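Local coordinates for putative curved DNA-binding protein (Chaetomium thermophilum var. thermophilum DSM 1495, PDB 4IPA) that probably acts in ribosome biogenesis as the Arx1 factor, with a methionine-aminopeptidase-like fold, and may bind DNA, at residues K28-L40 with I118-V131. Numbering follows the deposited sequence.
Sequences KYKTAAQISEKVL and IQLGAQIDGYGTIV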
loop_
_atom_site.group_PDB
_atom_site.type_symbol
_atom_site.label_atom_id
_atom_site.label_comp_id
_atom_site.label_asym_id
_atom_site.label_seq_id
_atom_site.Cartn_x
_atom_site.Cartn_y
_atom_site.Cartn_z
ATOM N N LYS A 28 -2.857 19.253 1.914
ATOM C CA LYS A 28 -2.570 18.443 3.094
ATOM C C LYS A 28 -2.181 17.020 2.701
ATOM O O LYS A 28 -1.234 16.465 3.246
ATOM C CB LYS A 28 -3.762 18.461 4.063
ATOM C CG LYS A 28 -3.900 19.786 4.821
ATOM C CD LYS A 28 -5.251 19.941 5.515
ATOM C CE LYS A 28 -5.280 21.242 6.329
ATOM N NZ LYS A 28 -6.648 21.585 6.815
ATOM N N TYR A 29 -2.918 16.435 1.756
ATOM C CA TYR A 29 -2.504 15.179 1.147
ATOM C C TYR A 29 -1.096 15.323 0.598
ATOM O O TYR A 29 -0.245 14.473 0.830
ATOM C CB TYR A 29 -3.445 14.786 0.017
ATOM C CG TYR A 29 -4.666 14.025 0.455
ATOM C CD1 TYR A 29 -4.553 12.755 1.000
ATOM C CD2 TYR A 29 -5.932 14.556 0.295
ATOM C CE1 TYR A 29 -5.656 12.056 1.385
ATOM C CE2 TYR A 29 -7.053 13.855 0.682
ATOM C CZ TYR A 29 -6.901 12.609 1.229
ATOM O OH TYR A 29 -7.998 11.903 1.612
ATOM N N LYS A 30 -0.841 16.412 -0.119
ATOM C CA LYS A 30 0.478 16.608 -0.723
ATOM C C LYS A 30 1.598 16.755 0.312
ATOM O O LYS A 30 2.714 16.277 0.103
ATOM C CB LYS A 30 0.486 17.808 -1.678
ATOM C CG LYS A 30 1.844 18.074 -2.313
ATOM C CD LYS A 30 2.105 17.099 -3.456
ATOM C CE LYS A 30 3.526 17.212 -3.975
ATOM N NZ LYS A 30 3.870 16.036 -4.808
ATOM N N THR A 31 1.312 17.423 1.423
ATOM C CA THR A 31 2.309 17.546 2.476
ATOM C C THR A 31 2.625 16.162 3.032
ATOM O O THR A 31 3.778 15.827 3.285
ATOM C CB THR A 31 1.815 18.415 3.643
ATOM O OG1 THR A 31 1.328 19.661 3.151
ATOM C CG2 THR A 31 2.961 18.669 4.606
ATOM N N ALA A 32 1.575 15.370 3.238
ATOM C CA ALA A 32 1.731 13.994 3.680
ATOM C C ALA A 32 2.561 13.157 2.701
ATOM O O ALA A 32 3.410 12.390 3.119
ATOM C CB ALA A 32 0.368 13.356 3.906
ATOM N N ALA A 33 2.299 13.306 1.407
ATOM C CA ALA A 33 3.008 12.563 0.375
ATOM C C ALA A 33 4.498 12.883 0.357
ATOM O O ALA A 33 5.326 11.992 0.256
ATOM C CB ALA A 33 2.402 12.853 -0.987
ATOM N N GLN A 34 4.833 14.162 0.432
ATOM C CA GLN A 34 6.230 14.560 0.418
ATOM C C GLN A 34 6.948 13.960 1.620
ATOM O O GLN A 34 8.073 13.487 1.498
ATOM C CB GLN A 34 6.367 16.085 0.412
ATOM C CG GLN A 34 6.012 16.740 -0.919
ATOM C CD GLN A 34 6.186 18.254 -0.878
ATOM O OE1 GLN A 34 5.416 18.967 -0.228
ATOM N NE2 GLN A 34 7.218 18.747 -1.550
ATOM N N ILE A 35 6.296 13.956 2.778
ATOM C CA ILE A 35 6.898 13.323 3.941
ATOM C C ILE A 35 7.052 11.821 3.715
ATOM O O ILE A 35 8.114 11.265 3.978
ATOM C CB ILE A 35 6.109 13.576 5.250
ATOM C CG1 ILE A 35 6.329 15.008 5.752
ATOM C CG2 ILE A 35 6.568 12.609 6.330
ATOM C CD1 ILE A 35 5.429 15.419 6.924
ATOM N N SER A 36 6.006 11.165 3.219
ATOM C CA SER A 36 6.063 9.708 3.049
ATOM C C SER A 36 7.134 9.328 2.045
ATOM O O SER A 36 7.863 8.379 2.257
ATOM C CB SER A 36 4.721 9.134 2.596
ATOM O OG SER A 36 3.656 9.661 3.358
ATOM N N GLU A 37 7.232 10.073 0.950
ATOM C CA GLU A 37 8.216 9.741 -0.071
ATOM C C GLU A 37 9.641 9.955 0.428
ATOM O O GLU A 37 10.539 9.189 0.087
ATOM C CB GLU A 37 7.963 10.512 -1.374
ATOM C CG GLU A 37 6.659 10.109 -2.076
ATOM C CD GLU A 37 6.416 10.892 -3.365
ATOM O OE1 GLU A 37 7.167 11.862 -3.629
ATOM O OE2 GLU A 37 5.481 10.539 -4.123
ATOM N N LYS A 38 9.839 10.985 1.244
ATOM C CA LYS A 38 11.159 11.250 1.818
ATOM C C LYS A 38 11.554 10.177 2.840
ATOM O O LYS A 38 12.696 9.721 2.848
ATOM C CB LYS A 38 11.225 12.647 2.437
ATOM C CG LYS A 38 12.420 12.862 3.374
ATOM C CD LYS A 38 12.692 14.347 3.608
ATOM C CE LYS A 38 13.039 15.056 2.285
ATOM N NZ LYS A 38 13.315 16.528 2.419
ATOM N N VAL A 39 10.612 9.756 3.686
ATOM C CA VAL A 39 10.902 8.675 4.637
ATOM C C VAL A 39 11.115 7.351 3.903
ATOM O O VAL A 39 11.949 6.532 4.298
ATOM C CB VAL A 39 9.808 8.502 5.711
ATOM C CG1 VAL A 39 10.131 7.305 6.601
ATOM C CG2 VAL A 39 9.666 9.788 6.558
ATOM N N LEU A 40 10.369 7.156 2.821
ATOM C CA LEU A 40 10.495 5.932 2.038
ATOM C C LEU A 40 11.889 5.833 1.438
ATOM O O LEU A 40 12.453 4.750 1.343
ATOM C CB LEU A 40 9.471 5.895 0.911
ATOM C CG LEU A 40 9.716 4.794 -0.127
ATOM C CD1 LEU A 40 9.437 3.428 0.511
ATOM C CD2 LEU A 40 8.854 5.027 -1.379
ATOM N N ILE A 118 8.460 -2.090 1.179
ATOM C CA ILE A 118 8.528 -1.029 2.155
ATOM C C ILE A 118 7.266 -0.190 2.018
ATOM O O ILE A 118 7.026 0.451 0.992
ATOM C CB ILE A 118 9.787 -0.193 1.962
ATOM C CG1 ILE A 118 11.013 -1.114 2.002
ATOM C CG2 ILE A 118 9.883 0.881 3.047
ATOM C CD1 ILE A 118 12.002 -0.869 0.900
ATOM N N GLN A 119 6.433 -0.252 3.043
ATOM C CA GLN A 119 5.161 0.445 3.045
ATOM C C GLN A 119 5.073 1.269 4.314
ATOM O O GLN A 119 5.292 0.767 5.425
ATOM C CB GLN A 119 4.003 -0.548 2.954
ATOM C CG GLN A 119 2.607 0.054 3.100
ATOM C CD GLN A 119 1.528 -0.931 2.634
ATOM O OE1 GLN A 119 0.377 -0.895 3.086
ATOM N NE2 GLN A 119 1.911 -1.821 1.720
ATOM N N LEU A 120 4.763 2.545 4.140
ATOM C CA LEU A 120 4.677 3.455 5.262
ATOM C C LEU A 120 3.863 4.643 4.811
ATOM O O LEU A 120 3.500 4.733 3.644
ATOM C CB LEU A 120 6.079 3.892 5.688
ATOM C CG LEU A 120 6.966 4.535 4.623
ATOM C CD1 LEU A 120 6.730 6.036 4.557
ATOM C CD2 LEU A 120 8.447 4.238 4.926
ATOM N N GLY A 121 3.564 5.554 5.724
ATOM C CA GLY A 121 2.869 6.758 5.327
ATOM C C GLY A 121 2.602 7.753 6.427
ATOM O O GLY A 121 2.596 7.412 7.619
ATOM N N ALA A 122 2.375 8.992 6.002
ATOM C CA ALA A 122 2.055 10.084 6.900
ATOM C C ALA A 122 0.652 10.624 6.675
ATOM O O ALA A 122 -0.020 10.306 5.689
ATOM C CB ALA A 122 3.066 11.221 6.751
ATOM N N GLN A 123 0.271 11.529 7.568
ATOM C CA GLN A 123 -1.106 11.902 7.789
ATOM C C GLN A 123 -1.128 13.367 8.271
ATOM O O GLN A 123 -0.512 13.689 9.290
ATOM C CB GLN A 123 -1.603 10.952 8.879
ATOM C CG GLN A 123 -2.979 11.059 9.272
ATOM C CD GLN A 123 -3.208 12.170 10.252
ATOM O OE1 GLN A 123 -3.660 13.243 9.863
ATOM N NE2 GLN A 123 -2.924 11.919 11.545
ATOM N N ILE A 124 -1.799 14.253 7.532
ATOM C CA ILE A 124 -2.020 15.638 7.997
ATOM C C ILE A 124 -3.501 16.016 8.061
ATOM O O ILE A 124 -4.186 16.022 7.043
ATOM C CB ILE A 124 -1.292 16.716 7.142
ATOM C CG1 ILE A 124 0.212 16.685 7.382
ATOM C CG2 ILE A 124 -1.792 18.117 7.527
ATOM C CD1 ILE A 124 0.936 15.875 6.391
ATOM N N ASP A 125 -3.964 16.358 9.260
ATOM C CA ASP A 125 -5.348 16.746 9.523
ATOM C C ASP A 125 -6.335 15.705 9.024
ATOM O O ASP A 125 -7.410 16.042 8.530
ATOM C CB ASP A 125 -5.671 18.124 8.939
ATOM C CG ASP A 125 -7.029 18.663 9.416
ATOM O OD1 ASP A 125 -7.412 18.408 10.577
ATOM O OD2 ASP A 125 -7.712 19.355 8.631
ATOM N N GLY A 126 -5.953 14.437 9.154
ATOM C CA GLY A 126 -6.819 13.325 8.816
ATOM C C GLY A 126 -6.725 12.920 7.362
ATOM O O GLY A 126 -7.449 12.037 6.920
ATOM N N TYR A 127 -5.836 13.564 6.613
ATOM C CA TYR A 127 -5.637 13.210 5.208
ATOM C C TYR A 127 -4.306 12.476 5.032
ATOM O O TYR A 127 -3.222 13.070 5.124
ATOM C CB TYR A 127 -5.752 14.449 4.299
ATOM C CG TYR A 127 -7.083 15.168 4.495
ATOM C CD1 TYR A 127 -8.271 14.593 4.059
ATOM C CD2 TYR A 127 -7.152 16.386 5.161
ATOM C CE1 TYR A 127 -9.491 15.221 4.249
ATOM C CE2 TYR A 127 -8.379 17.031 5.364
ATOM C CZ TYR A 127 -9.539 16.442 4.905
ATOM O OH TYR A 127 -10.757 17.056 5.102
ATOM N N GLY A 128 -4.402 11.173 4.788
ATOM C CA GLY A 128 -3.227 10.325 4.742
ATOM C C GLY A 128 -2.809 9.870 3.358
ATOM O O GLY A 128 -3.646 9.710 2.455
ATOM N N THR A 129 -1.505 9.681 3.189
ATOM C CA THR A 129 -0.972 9.073 1.982
ATOM C C THR A 129 -0.205 7.842 2.417
ATOM O O THR A 129 0.647 7.926 3.293
ATOM C CB THR A 129 0.031 10.007 1.270
ATOM O OG1 THR A 129 1.085 10.324 2.185
ATOM C CG2 THR A 129 -0.652 11.305 0.827
ATOM N N ILE A 130 -0.510 6.702 1.816
ATOM C CA ILE A 130 0.249 5.486 2.064
ATOM C C ILE A 130 1.023 5.141 0.787
ATOM O O ILE A 130 0.484 5.263 -0.318
ATOM C CB ILE A 130 -0.679 4.319 2.493
ATOM C CG1 ILE A 130 -1.492 4.721 3.728
ATOM C CG2 ILE A 130 0.133 3.051 2.790
ATOM C CD1 ILE A 130 -2.461 3.650 4.220
ATOM N N VAL A 131 2.293 4.759 0.936
ATOM C CA VAL A 131 3.125 4.389 -0.206
ATOM C C VAL A 131 3.756 3.028 0.033
ATOM O O VAL A 131 4.042 2.667 1.171
ATOM C CB VAL A 131 4.287 5.409 -0.463
ATOM C CG1 VAL A 131 3.754 6.782 -0.779
ATOM C CG2 VAL A 131 5.226 5.484 0.731
#
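From K28 over I124 to S36 over G121, helix 28-40 lies along a β-hairpin of the M24 (pita-bread) fold, its axis 6.8 Å from strand 118-124 and roughly antiparallel to it (149°), and 7.0 Å from strand 127-131, which runs in roughly its own direction (33°). A type I' turn from I124 to Y127 joins the strands. A32 sits over A122, small residue on small residue, and the backbones come close; beside them I124 CD1 presses tightly on A32 CA. At the hairpin end, K28 reaches out extended and its NZ forms a salt bridge to D125 OD2 (3.1 Å) and another to D24. Y29 packs beside the second strand: Y127 CB sits over the centre of its ring, 3.6 Å from the centroid, as a CH-pi contact, and G128 O meets the ring edge at CE1 (3.3 Å). Replacing Y29 with an alanine would probably open a gap beside G128 and leave the Y127 side chain freer to turn. At the far end L40 CD1 meets I118 CG2 (3.6 Å), while L120 lies against V39. I35 bridges A122 and helix 53-69. Midway, buried S36 OG is gripped by three bonds: held beside its own backbone N (chi1 -46°), it donates back to A32 O and accepts from T129 OG1 (2.9 Å) and from A122 N (3.0 Å), thereby tying the helix to both strands.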